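PDB 2QZU: putative sulfatase yidJ from Bacteroides fragilis, which probably hydrolyses sulfate esters as a metal-dependent enzyme of the arylsulfatase type. Local coordinates for residues Glu23-Pro28 against Lys219-Leu224; Asp36-Asp41 against Arg335-Leu340; Asp41-Ile46 against His55-Ala60. All coordinates share one frame; numbering follows the deposited sequence.

Contacts 2 and 3 are neighbours, with centres about 10 Å apart, and they share Asp41 in the loop that follows strand 29-35. The join is largely packing: Ile43 CD1 lies 3.6 Å from Pro337 CB, and Ala60 lies on Ile339. Contact 1 stands apart at the surface, its centre about 27 Å from the centre of each of the others. It lies at the start of strand 29-35, whereas contact 2 begins at the end of that strand, and both reach the same sheet. Contact 2 is also the one tied to the probable active site, since Asp36 forms a salt bridge with Arg80 of helix 76-85, which starts at the predicted 3-oxoalanine position, Ser76.

Contact 1: Glu23-Pro28 against Lys219-Leu224; sequences EKQPTP and KQPFAL
The carboxamide of Gln25 meets the ring of Pro221 with its nitrogen foremost: NE2 stands 3.2 Å from Pro221 CD and 3.6 Å from Pro221 CG, while OE1 is turned away from the ring. The same nitrogen also sits against the backbone, 3.3 Å from Gln220 CA. Lys219 O is 3.7 Å from NE2, and no hydrogen bond crosses between the two segments, so the contact rests on close packing around the proline. The side chain of Gln25 runs at about a right angle to that of Pro221. A bend at its second torsion (chi2 -61°) folds the amide across to Lys219-Pro221, and CG follows behind at 4.1 Å from Pro221 CG. Thr27 adds a second, lighter touch, with OG1 3.9 Å from Pro221 CG. That hydroxyl has its polar partner in Tyr125, to whose OH it is hydrogen-bonded, and the Tyr125 side chain itself packs on Pro221. The proline is thus held between the loop 23-28 and the approach to strand 126-130. Beyond it the chain enters strand 222-228, where Phe222 and Leu224 form backbone hydrogen bonds with Leu30, and Pro221 and Ala223 with Asn126. The contact therefore marks the surface end at which strands 29-35 and 222-228 enter the central sheet side by side and parallel, as befits the alpha/beta fold of the alkaline phosphatase clan.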
ATOM      1  N   GLU A  23      36.879 -28.880  24.698  1.00 21.20           N
ATOM      2  CA  GLU A  23      36.935 -29.519  23.400  1.00 23.70           C
ATOM      3  C   GLU A  23      36.019 -28.929  22.340  1.00 19.69           C
ATOM      4  O   GLU A  23      34.835 -28.688  22.569  1.00 24.51           O
ATOM      5  CB  GLU A  23      36.645 -31.003  23.579  1.00 19.41           C
ATOM      6  CG  GLU A  23      37.597 -31.640  24.567  1.00 27.85           C
ATOM      7  CD  GLU A  23      37.254 -33.075  24.874  1.00 33.74           C
ATOM      8  OE1 GLU A  23      36.221 -33.313  25.537  1.00 24.72           O
ATOM      9  OE2 GLU A  23      38.016 -33.966  24.448  1.00 38.35           O
ATOM     10  N   LYS A  24      36.601 -28.699  21.171  1.00 18.92           N
ATOM     11  CA  LYS A  24      35.884 -28.154  20.034  1.00 22.17           C
ATOM     12  C   LYS A  24      34.998 -29.258  19.467  1.00 16.24           C
ATOM     13  O   LYS A  24      35.393 -30.425  19.439  1.00 14.16           O
ATOM     14  CB  LYS A  24      36.897 -27.692  18.988  1.00 23.92           C
ATOM     15  CG  LYS A  24      36.308 -27.130  17.715  1.00 28.40           C
ATOM     16  CD  LYS A  24      37.433 -26.666  16.805  1.00 33.88           C
ATOM     17  CE  LYS A  24      36.918 -26.210  15.459  1.00 44.35           C
ATOM     18  NZ  LYS A  24      38.037 -25.758  14.588  1.00 48.82           N
ATOM     19  N   GLN A  25      33.793 -28.903  19.033  1.00 17.92           N
ATOM     20  CA  GLN A  25      32.893 -29.897  18.462  1.00 12.91           C
ATOM     21  C   GLN A  25      33.505 -30.387  17.150  1.00  9.04           C
ATOM     22  O   GLN A  25      34.117 -29.608  16.419  1.00  9.42           O
ATOM     23  CB  GLN A  25      31.510 -29.291  18.206  1.00 16.57           C
ATOM     24  CG  GLN A  25      30.714 -28.987  19.469  1.00 32.32           C
ATOM     25  CD  GLN A  25      30.434 -30.231  20.298  1.00 47.80           C
ATOM     26  OE1 GLN A  25      31.341 -30.816  20.891  1.00 55.35           O
ATOM     27  NE2 GLN A  25      29.172 -30.643  20.338  1.00 43.30           N
ATOM     28  N   PRO A  26      33.353 -31.684  16.837  1.00  6.97           N
ATOM     29  CA  PRO A  26      33.910 -32.247  15.599  1.00  5.74           C
ATOM     30  C   PRO A  26      33.222 -31.816  14.296  1.00  9.82           C
ATOM     31  O   PRO A  26      33.731 -32.078  13.204  1.00 11.91           O
ATOM     32  CB  PRO A  26      33.831 -33.754  15.846  1.00  7.56           C
ATOM     33  CG  PRO A  26      32.614 -33.882  16.692  1.00  9.94           C
ATOM     34  CD  PRO A  26      32.755 -32.742  17.672  1.00  6.69           C
ATOM     35  N   THR A  27      32.066 -31.167  14.419  1.00  9.27           N
ATOM     36  CA  THR A  27      31.330 -30.661  13.260  1.00  8.23           C
ATOM     37  C   THR A  27      30.938 -29.219  13.587  1.00  7.05           C
ATOM     38  O   THR A  27      30.632 -28.896  14.731  1.00 10.89           O
ATOM     39  CB  THR A  27      30.076 -31.514  12.946  1.00  9.15           C
ATOM     40  OG1 THR A  27      29.195 -31.526  14.071  1.00  8.05           O
ATOM     41  CG2 THR A  27      30.485 -32.940  12.614  1.00  7.95           C
ATOM     42  N   PRO A  28      30.938 -28.335  12.580  1.00  6.53           N
ATOM     43  CA  PRO A  28      30.596 -26.924  12.793  1.00  6.56           C
ATOM     44  C   PRO A  28      29.129 -26.545  12.973  1.00  8.98           C
ATOM     45  O   PRO A  28      28.223 -27.313  12.654  1.00  7.91           O
ATOM     46  CB  PRO A  28      31.200 -26.252  11.571  1.00  4.93           C
ATOM     47  CG  PRO A  28      30.924 -27.273  10.493  1.00  7.40           C
ATOM     48  CD  PRO A  28      31.312 -28.579  11.172  1.00  5.60           C
ATOM     49  N   LYS A 219      27.855 -27.055  24.367  1.00 19.27           N
ATOM     50  CA  LYS A 219      27.685 -28.444  24.780  1.00 14.65           C
ATOM     51  C   LYS A 219      27.256 -29.316  23.603  1.00 16.00           C
ATOM     52  O   LYS A 219      27.413 -30.538  23.630  1.00 17.70           O
ATOM     53  CB  LYS A 219      26.656 -28.549  25.910  1.00 16.61           C
ATOM     54  CG  LYS A 219      25.260 -28.106  25.527  1.00 18.42           C
ATOM     55  CD  LYS A 219      24.288 -28.317  26.677  1.00 18.13           C
ATOM     56  CE  LYS A 219      22.897 -27.832  26.305  1.00 30.26           C
ATOM     57  NZ  LYS A 219      21.916 -28.056  27.401  1.00 36.70           N
ATOM     58  N   GLN A 220      26.715 -28.679  22.570  1.00 14.77           N
ATOM     59  CA  GLN A 220      26.266 -29.382  21.373  1.00 13.50           C
ATOM     60  C   GLN A 220      26.297 -28.414  20.197  1.00 13.66           C
ATOM     61  O   GLN A 220      26.329 -27.201  20.391  1.00 11.99           O
ATOM     62  CB  GLN A 220      24.836 -29.897  21.566  1.00 16.07           C
ATOM     63  CG  GLN A 220      23.828 -28.808  21.907  1.00 24.21           C
ATOM     64  CD  GLN A 220      22.428 -29.350  22.120  1.00 28.71           C
ATOM     65  OE1 GLN A 220      21.792 -29.842  21.188  1.00 44.32           O
ATOM     66  NE2 GLN A 220      21.942 -29.266  23.351  1.00 35.82           N
ATOM     67  N   PRO A 221      26.314 -28.934  18.959  1.00  8.91           N
ATOM     68  CA  PRO A 221      26.331 -28.008  17.824  1.00  6.33           C
ATOM     69  C   PRO A 221      24.926 -27.434  17.634  1.00  8.42           C
ATOM     70  O   PRO A 221      23.958 -27.946  18.202  1.00  8.50           O
ATOM     71  CB  PRO A 221      26.730 -28.896  16.646  1.00 12.35           C
ATOM     72  CG  PRO A 221      27.422 -30.076  17.289  1.00 12.69           C
ATOM     73  CD  PRO A 221      26.588 -30.312  18.516  1.00 11.84           C
ATOM     74  N   PHE A 222      24.815 -26.372  16.848  1.00  8.03           N
ATOM     75  CA  PHE A 222      23.508 -25.789  16.577  1.00  5.32           C
ATOM     76  C   PHE A 222      23.408 -25.302  15.139  1.00  4.11           C
ATOM     77  O   PHE A 222      24.418 -25.044  14.477  1.00  5.28           O
ATOM     78  CB  PHE A 222      23.205 -24.618  17.528  1.00  6.24           C
ATOM     79  CG  PHE A 222      24.028 -23.381  17.269  1.00  7.57           C
ATOM     80  CD1 PHE A 222      25.290 -23.233  17.839  1.00  7.72           C
ATOM     81  CD2 PHE A 222      23.529 -22.354  16.469  1.00  8.95           C
ATOM     82  CE1 PHE A 222      26.044 -22.075  17.622  1.00 11.60           C
ATOM     83  CE2 PHE A 222      24.276 -21.193  16.246  1.00 11.85           C
ATOM     84  CZ  PHE A 222      25.535 -21.053  16.824  1.00 11.36           C
ATOM     85  N   ALA A 223      22.173 -25.208  14.661  1.00  4.70           N
ATOM     86  CA  ALA A 223      21.879 -24.712  13.325  1.00  6.65           C
ATOM     87  C   ALA A 223      20.737 -23.727  13.515  1.00  6.72           C
ATOM     88  O   ALA A 223      19.723 -24.055  14.132  1.00  6.81           O
ATOM     89  CB  ALA A 223      21.445 -25.854  12.398  1.00  5.58           C
ATOM     90  N   LEU A 224      20.910 -22.514  13.004  1.00  3.98           N
ATOM     91  CA  LEU A 224      19.879 -21.496  13.120  1.00  5.04           C
ATOM     92  C   LEU A 224      19.633 -20.845  11.771  1.00  3.04           C
ATOM     93  O   LEU A 224      20.574 -20.481  11.064  1.00  6.02           O
ATOM     94  CB  LEU A 224      20.293 -20.415  14.132  1.00  4.67           C
ATOM     95  CG  LEU A 224      19.397 -19.169  14.227  1.00  5.94           C
ATOM     96  CD1 LEU A 224      18.091 -19.529  14.917  1.00 11.10           C
ATOM     97  CD2 LEU A 224      20.112 -18.062  15.005  1.00  6.75           C
TER

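Contact 2: Asp36-Asp41 against Arg335-Leu340; sequences DQYRGD and RIPMIL
Gly40 and Asp41 receive the guanidinium of Arg335 where the loop after strand 29-35 crosses the lead-in to strand 338-341, deep in the alpha/beta sulfatase fold. Gly40 CA lies over one face of the guanidinium, 4.0 Å from Arg335 CZ, an approach possible because Gly40 has no CB, which would stand 2.5 Å from Arg335 NH2. At the edge, Arg335 NH1 forms a salt bridge with Asp41 OD1 at 3.1 Å. The two planes stand 70° apart, and the oxygen is met from above its carboxylate plane. Two waters in the guanidinium plane complete the grip: one links Arg335 NH1 to Gly40 O, the other Arg335 NE to Asp41 OD1. The backbone joins in through Gly40 N, which donates to Arg335 O at 3.1 Å. The ring of Pro337 approaches that of Tyr38 obliquely, CG 3.6 Å from Tyr38 CD1, and Pro337 CD comes to 3.0 Å from Tyr38 O. The Arg335 chain doubles back at its second and third torsions (chi2 -88°, chi3 -62°), carrying NH2 to a weak bond with Ile336 O, while Ala69 O supplies its outside partner. The guanidinium is thus fixed at all three nitrogens, in a buried setting where the carboxylate would favour its charge. Farther out, Phe310 meets the Tyr38 ring edge-to-face, and Asp36 forms salt bridges with Arg80 and Lys132. Tyr38 N is hydrogen-bonded to Ser312 OG.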
ATOM      1  N   ASP A  36      14.581 -12.083   1.854  1.00  7.46           N
ATOM      2  CA  ASP A  36      13.762 -12.317   0.681  1.00  6.59           C
ATOM      3  C   ASP A  36      13.859 -11.224  -0.388  1.00  6.25           C
ATOM      4  O   ASP A  36      13.942 -10.034  -0.081  1.00  5.77           O
ATOM      5  CB  ASP A  36      12.305 -12.503   1.134  1.00  6.91           C
ATOM      6  CG  ASP A  36      11.414 -13.055   0.046  1.00 10.15           C
ATOM      7  OD1 ASP A  36      11.107 -12.312  -0.910  1.00 14.50           O
ATOM      8  OD2 ASP A  36      11.025 -14.239   0.145  1.00  9.80           O
ATOM      9  N   GLN A  37      13.876 -11.648  -1.651  1.00  5.06           N
ATOM     10  CA  GLN A  37      13.897 -10.724  -2.781  1.00  3.59           C
ATOM     11  C   GLN A  37      15.108  -9.792  -2.826  1.00  5.96           C
ATOM     12  O   GLN A  37      14.992  -8.628  -3.222  1.00  4.58           O
ATOM     13  CB  GLN A  37      12.601  -9.913  -2.756  1.00  6.48           C
ATOM     14  CG  GLN A  37      12.217  -9.249  -4.061  1.00  6.22           C
ATOM     15  CD  GLN A  37      10.713  -9.114  -4.184  1.00 11.26           C
ATOM     16  OE1 GLN A  37       9.994 -10.115  -4.222  1.00  6.28           O
ATOM     17  NE2 GLN A  37      10.227  -7.881  -4.241  1.00  9.91           N
ATOM     18  N   TYR A  38      16.270 -10.323  -2.456  1.00  4.16           N
ATOM     19  CA  TYR A  38      17.520  -9.561  -2.437  1.00  4.49           C
ATOM     20  C   TYR A  38      18.347  -9.845  -3.704  1.00  5.49           C
ATOM     21  O   TYR A  38      18.774 -10.977  -3.934  1.00  5.74           O
ATOM     22  CB  TYR A  38      18.319  -9.951  -1.181  1.00  6.61           C
ATOM     23  CG  TYR A  38      19.489  -9.045  -0.835  1.00  2.86           C
ATOM     24  CD1 TYR A  38      20.519  -8.814  -1.747  1.00  6.47           C
ATOM     25  CD2 TYR A  38      19.570  -8.437   0.419  1.00  9.90           C
ATOM     26  CE1 TYR A  38      21.606  -7.996  -1.418  1.00  5.45           C
ATOM     27  CE2 TYR A  38      20.653  -7.620   0.758  1.00  9.17           C
ATOM     28  CZ  TYR A  38      21.664  -7.405  -0.168  1.00  7.76           C
ATOM     29  OH  TYR A  38      22.736  -6.600   0.154  1.00  5.68           O
ATOM     30  N   ARG A  39      18.570  -8.817  -4.524  1.00  4.18           N
ATOM     31  CA  ARG A  39      19.348  -8.968  -5.759  1.00  7.61           C
ATOM     32  C   ARG A  39      20.837  -9.166  -5.502  1.00  7.90           C
ATOM     33  O   ARG A  39      21.429  -8.490  -4.660  1.00  6.48           O
ATOM     34  CB  ARG A  39      19.171  -7.751  -6.671  1.00  9.30           C
ATOM     35  CG  ARG A  39      17.816  -7.677  -7.345  1.00  6.93           C
ATOM     36  CD  ARG A  39      17.787  -6.631  -8.457  1.00 10.14           C
ATOM     37  NE  ARG A  39      17.923  -5.257  -7.972  1.00  4.93           N
ATOM     38  CZ  ARG A  39      19.077  -4.601  -7.867  1.00  9.88           C
ATOM     39  NH1 ARG A  39      20.218  -5.185  -8.207  1.00  9.61           N
ATOM     40  NH2 ARG A  39      19.085  -3.347  -7.436  1.00  7.87           N
ATOM     41  N   GLY A  40      21.440 -10.078  -6.257  1.00  8.46           N
ATOM     42  CA  GLY A  40      22.855 -10.365  -6.097  1.00 10.71           C
ATOM     43  C   GLY A  40      23.803  -9.186  -6.257  1.00 10.47           C
ATOM     44  O   GLY A  40      24.786  -9.082  -5.523  1.00  9.90           O
ATOM     45  N   ASP A  41      23.534  -8.294  -7.206  1.00 10.00           N
ATOM     46  CA  ASP A  41      24.426  -7.154  -7.407  1.00  7.28           C
ATOM     47  C   ASP A  41      24.214  -6.008  -6.428  1.00  8.06           C
ATOM     48  O   ASP A  41      24.952  -5.026  -6.458  1.00  8.23           O
ATOM     49  CB  ASP A  41      24.320  -6.620  -8.843  1.00 11.44           C
ATOM     50  CG  ASP A  41      24.890  -7.586  -9.868  1.00 16.75           C
ATOM     51  OD1 ASP A  41      25.770  -8.391  -9.497  1.00 12.72           O
ATOM     52  OD2 ASP A  41      24.470  -7.531 -11.042  1.00 24.06           O
ATOM     53  N   ARG A 335      19.845 -13.816 -10.275  1.00  4.04           N
ATOM     54  CA  ARG A 335      21.020 -13.543  -9.448  1.00  5.58           C
ATOM     55  C   ARG A 335      20.702 -13.209  -7.993  1.00  9.54           C
ATOM     56  O   ARG A 335      19.887 -12.331  -7.700  1.00  8.55           O
ATOM     57  CB  ARG A 335      21.859 -12.430 -10.083  1.00  7.47           C
ATOM     58  CG  ARG A 335      22.706 -12.905 -11.256  1.00 14.15           C
ATOM     59  CD  ARG A 335      24.057 -13.425 -10.779  1.00 11.91           C
ATOM     60  NE  ARG A 335      24.797 -12.352 -10.126  1.00  9.99           N
ATOM     61  CZ  ARG A 335      25.083 -12.300  -8.828  1.00  8.07           C
ATOM     62  NH1 ARG A 335      25.749 -11.261  -8.345  1.00 13.63           N
ATOM     63  NH2 ARG A 335      24.730 -13.290  -8.017  1.00 10.58           N
ATOM     64  N   ILE A 336      21.355 -13.931  -7.087  1.00  5.65           N
ATOM     65  CA  ILE A 336      21.169 -13.742  -5.657  1.00  5.33           C
ATOM     66  C   ILE A 336      22.504 -13.608  -4.939  1.00  7.05           C
ATOM     67  O   ILE A 336      23.547 -14.042  -5.443  1.00  8.85           O
ATOM     68  CB  ILE A 336      20.425 -14.942  -5.010  1.00  4.40           C
ATOM     69  CG1 ILE A 336      21.195 -16.241  -5.282  1.00 10.21           C
ATOM     70  CG2 ILE A 336      19.014 -15.037  -5.550  1.00  5.81           C
ATOM     71  CD1 ILE A 336      20.679 -17.452  -4.502  1.00  3.17           C
ATOM     72  N   PRO A 337      22.494 -12.963  -3.764  1.00  6.26           N
ATOM     73  CA  PRO A 337      23.740 -12.818  -3.017  1.00  8.70           C
ATOM     74  C   PRO A 337      24.061 -14.196  -2.454  1.00  7.44           C
ATOM     75  O   PRO A 337      23.164 -15.025  -2.272  1.00  4.87           O
ATOM     76  CB  PRO A 337      23.375 -11.820  -1.926  1.00  7.17           C
ATOM     77  CG  PRO A 337      21.933 -12.116  -1.671  1.00  9.79           C
ATOM     78  CD  PRO A 337      21.390 -12.269  -3.081  1.00  9.66           C
HETATM   79  N   MSE A 338      25.334 -14.439  -2.189  1.00  7.63           N
HETATM   80  CA  MSE A 338      25.767 -15.717  -1.650  1.00  6.72           C
HETATM   81  C   MSE A 338      27.129 -15.484  -1.025  1.00 11.01           C
HETATM   82  O   MSE A 338      28.160 -15.576  -1.694  1.00  8.10           O
HETATM   83  CB  MSE A 338      25.863 -16.751  -2.779  1.00  9.18           C
HETATM   84  CG  MSE A 338      26.317 -18.134  -2.367  1.00 11.54           C
HETATM   85 SE   MSE A 338      24.983 -19.127  -1.386  1.00 30.18          SE
HETATM   86  CE  MSE A 338      23.730 -19.506  -2.835  1.00 11.74           C
ATOM     87  N   ILE A 339      27.113 -15.146   0.260  1.00  6.45           N
ATOM     88  CA  ILE A 339      28.322 -14.886   1.027  1.00  7.39           C
ATOM     89  C   ILE A 339      28.433 -15.972   2.088  1.00 10.47           C
ATOM     90  O   ILE A 339      27.465 -16.262   2.792  1.00  8.77           O
ATOM     91  CB  ILE A 339      28.252 -13.510   1.724  1.00  5.58           C
ATOM     92  CG1 ILE A 339      28.105 -12.401   0.682  1.00  8.54           C
ATOM     93  CG2 ILE A 339      29.509 -13.280   2.560  1.00 10.84           C
ATOM     94  CD1 ILE A 339      27.879 -11.033   1.279  1.00 15.41           C
ATOM     95  N   LEU A 340      29.611 -16.572   2.205  1.00  7.25           N
ATOM     96  CA  LEU A 340      29.813 -17.633   3.178  1.00  8.49           C
ATOM     97  C   LEU A 340      31.137 -17.459   3.915  1.00  7.42           C
ATOM     98  O   LEU A 340      32.157 -17.110   3.317  1.00  7.79           O
ATOM     99  CB  LEU A 340      29.774 -18.990   2.465  1.00  8.73           C
ATOM    100  CG  LEU A 340      29.723 -20.288   3.277  1.00 13.94           C
ATOM    101  CD1 LEU A 340      29.199 -21.403   2.388  1.00 14.82           C
ATOM    102  CD2 LEU A 340      31.102 -20.635   3.821  1.00 18.29           C
TER
HETATM  103  O   HOH W   1      26.107 -11.489  -5.704  1.00 10.93           O
HETATM  104  O   HOH W   2      25.389 -10.529 -11.911  1.00 27.29           O

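Contact 3: Asp41-Ile46 against His55-Ala60; sequences DAIGCI and HLDKLA
Asp57, in the middle of helix 54-61, reaches out of the helix to accept a backbone N-H from the 3-10 turn at Cys45. This links two pieces of one connection: the helix lies on the beta-alpha-beta crossover that leads from strand 29-35 to strand 64-66, parallel to it, with strands 306-311 and 338-341 lying between them in the sheet. Cys45 N donates to Asp57 OD1 at 3.0 Å with an N-H...O angle of 141°, and it comes from above the carboxylate plane, 44° out of it. Each N-H of the short 3-10 segment 44-46 has a partner: Gly44 N in Thr53 OG1, Cys45 N in Asp57 OD1 and Ile46 N in Ile43 O. OD1 has a second hydrogen bond, with the same Thr53 OG1, so Thr53 braces both the turn and the carboxylate. Carbon atoms fill in beside these bonds: Cys45 CB lies 3.4 Å from Asp57 OD1 and Ile43 CG2 3.8 Å from it. Leu56 and Leu59 of the helix pack on Ile339 of the sheet, while Asp57 faces the loop. Cys45 keeps SG between its backbone N and carbonyl carbon (chi1 61°), which turns the sulfur toward the helix, 3.4 Å from Asp57 OD1 and 4.2 Å from Ala60 CB.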
ATOM      1  N   ASP A  41      23.534  -8.294  -7.206  1.00 10.00           N
ATOM      2  CA  ASP A  41      24.426  -7.154  -7.407  1.00  7.28           C
ATOM      3  C   ASP A  41      24.214  -6.008  -6.428  1.00  8.06           C
ATOM      4  O   ASP A  41      24.952  -5.026  -6.458  1.00  8.23           O
ATOM      5  CB  ASP A  41      24.320  -6.620  -8.843  1.00 11.44           C
ATOM      6  CG  ASP A  41      24.890  -7.586  -9.868  1.00 16.75           C
ATOM      7  OD1 ASP A  41      25.770  -8.391  -9.497  1.00 12.72           O
ATOM      8  OD2 ASP A  41      24.470  -7.531 -11.042  1.00 24.06           O
ATOM      9  N   ALA A  42      23.219  -6.133  -5.554  1.00  6.45           N
ATOM     10  CA  ALA A  42      22.942  -5.082  -4.581  1.00  8.74           C
ATOM     11  C   ALA A  42      23.776  -5.253  -3.315  1.00 12.62           C
ATOM     12  O   ALA A  42      23.255  -5.211  -2.204  1.00 11.74           O
ATOM     13  CB  ALA A  42      21.455  -5.060  -4.235  1.00 13.06           C
ATOM     14  N   ILE A  43      25.075  -5.468  -3.503  1.00 11.11           N
ATOM     15  CA  ILE A  43      26.016  -5.611  -2.397  1.00 16.12           C
ATOM     16  C   ILE A  43      27.088  -4.563  -2.672  1.00 16.47           C
ATOM     17  O   ILE A  43      27.632  -4.502  -3.775  1.00 19.08           O
ATOM     18  CB  ILE A  43      26.673  -7.012  -2.366  1.00 18.68           C
ATOM     19  CG1 ILE A  43      25.607  -8.090  -2.151  1.00 15.28           C
ATOM     20  CG2 ILE A  43      27.700  -7.079  -1.242  1.00 18.16           C
ATOM     21  CD1 ILE A  43      26.150  -9.512  -2.222  1.00 15.82           C
ATOM     22  N   GLY A  44      27.379  -3.738  -1.673  1.00 14.54           N
ATOM     23  CA  GLY A  44      28.357  -2.681  -1.842  1.00 11.08           C
ATOM     24  C   GLY A  44      29.725  -3.071  -2.368  1.00 15.57           C
ATOM     25  O   GLY A  44      30.246  -2.427  -3.284  1.00 16.92           O
ATOM     26  N   CYS A  45      30.310  -4.122  -1.802  1.00 14.66           N
ATOM     27  CA  CYS A  45      31.640  -4.552  -2.214  1.00 15.96           C
ATOM     28  C   CYS A  45      31.744  -5.051  -3.651  1.00 16.06           C
ATOM     29  O   CYS A  45      32.850  -5.203  -4.170  1.00 14.44           O
ATOM     30  CB  CYS A  45      32.180  -5.618  -1.249  1.00 12.35           C
ATOM     31  SG  CYS A  45      31.199  -7.125  -1.137  1.00 23.08           S
ATOM     32  N   ILE A  46      30.608  -5.304  -4.299  1.00 11.97           N
ATOM     33  CA  ILE A  46      30.623  -5.765  -5.683  1.00 14.57           C
ATOM     34  C   ILE A  46      30.890  -4.576  -6.612  1.00 15.83           C
ATOM     35  O   ILE A  46      31.266  -4.744  -7.773  1.00 16.78           O
ATOM     36  CB  ILE A  46      29.298  -6.479  -6.044  1.00 17.07           C
ATOM     37  CG1 ILE A  46      29.208  -7.789  -5.253  1.00 18.70           C
ATOM     38  CG2 ILE A  46      29.230  -6.764  -7.541  1.00 19.77           C
ATOM     39  CD1 ILE A  46      27.955  -8.600  -5.508  1.00 10.24           C
ATOM     40  N   HIS A  55      28.180  -4.234   6.771  1.00  5.09           N
ATOM     41  CA  HIS A  55      28.301  -5.484   7.515  1.00  7.19           C
ATOM     42  C   HIS A  55      28.466  -6.700   6.609  1.00  6.63           C
ATOM     43  O   HIS A  55      29.229  -7.616   6.922  1.00  5.60           O
ATOM     44  CB  HIS A  55      27.103  -5.631   8.454  1.00 10.05           C
ATOM     45  CG  HIS A  55      27.019  -4.538   9.473  1.00 12.03           C
ATOM     46  ND1 HIS A  55      27.916  -4.421  10.511  1.00 17.89           N
ATOM     47  CD2 HIS A  55      26.189  -3.473   9.572  1.00 12.50           C
ATOM     48  CE1 HIS A  55      27.646  -3.331  11.205  1.00 14.96           C
ATOM     49  NE2 HIS A  55      26.601  -2.737  10.655  1.00 16.57           N
ATOM     50  N   LEU A  56      27.770  -6.708   5.477  1.00  5.35           N
ATOM     51  CA  LEU A  56      27.908  -7.811   4.540  1.00  6.43           C
ATOM     52  C   LEU A  56      29.271  -7.711   3.858  1.00  9.84           C
ATOM     53  O   LEU A  56      29.872  -8.730   3.518  1.00 10.33           O
ATOM     54  CB  LEU A  56      26.787  -7.780   3.497  1.00  7.88           C
ATOM     55  CG  LEU A  56      25.407  -8.156   4.040  1.00 10.32           C
ATOM     56  CD1 LEU A  56      24.370  -8.020   2.939  1.00  9.57           C
ATOM     57  CD2 LEU A  56      25.437  -9.584   4.569  1.00 13.28           C
ATOM     58  N   ASP A  57      29.759  -6.488   3.655  1.00  8.94           N
ATOM     59  CA  ASP A  57      31.074  -6.307   3.038  1.00  8.48           C
ATOM     60  C   ASP A  57      32.126  -6.902   3.974  1.00  8.81           C
ATOM     61  O   ASP A  57      33.067  -7.561   3.529  1.00  9.70           O
ATOM     62  CB  ASP A  57      31.399  -4.821   2.823  1.00 10.12           C
ATOM     63  CG  ASP A  57      30.561  -4.181   1.733  1.00 16.43           C
ATOM     64  OD1 ASP A  57      29.819  -4.903   1.034  1.00 13.58           O
ATOM     65  OD2 ASP A  57      30.659  -2.946   1.570  1.00 21.64           O
ATOM     66  N   LYS A  58      31.964  -6.650   5.269  1.00  9.53           N
ATOM     67  CA  LYS A  58      32.888  -7.165   6.277  1.00 11.19           C
ATOM     68  C   LYS A  58      32.822  -8.692   6.315  1.00 10.66           C
ATOM     69  O   LYS A  58      33.848  -9.369   6.357  1.00  8.02           O
ATOM     70  CB  LYS A  58      32.538  -6.581   7.652  1.00 12.25           C
ATOM     71  CG  LYS A  58      33.425  -7.059   8.796  1.00 15.46           C
ATOM     72  CD  LYS A  58      34.878  -6.648   8.605  1.00 18.59           C
ATOM     73  CE  LYS A  58      35.734  -7.096   9.784  1.00 21.80           C
ATOM     74  NZ  LYS A  58      37.169  -6.738   9.602  1.00 25.19           N
ATOM     75  N   LEU A  59      31.607  -9.232   6.289  1.00  8.52           N
ATOM     76  CA  LEU A  59      31.417 -10.676   6.306  1.00 10.82           C
ATOM     77  C   LEU A  59      32.114 -11.295   5.097  1.00 10.65           C
ATOM     78  O   LEU A  59      32.799 -12.312   5.214  1.00  9.01           O
ATOM     79  CB  LEU A  59      29.923 -11.011   6.263  1.00 11.34           C
ATOM     80  CG  LEU A  59      29.549 -12.488   6.348  1.00 17.00           C
ATOM     81  CD1 LEU A  59      29.982 -13.050   7.700  1.00 16.62           C
ATOM     82  CD2 LEU A  59      28.049 -12.634   6.158  1.00 17.81           C
ATOM     83  N   ALA A  60      31.939 -10.667   3.941  1.00  9.09           N
ATOM     84  CA  ALA A  60      32.548 -11.147   2.706  1.00  5.32           C
ATOM     85  C   ALA A  60      34.068 -11.152   2.804  1.00  9.88           C
ATOM     86  O   ALA A  60      34.725 -12.075   2.330  1.00 12.13           O
ATOM     87  CB  ALA A  60      32.113 -10.277   1.541  1.00  6.77           C
TER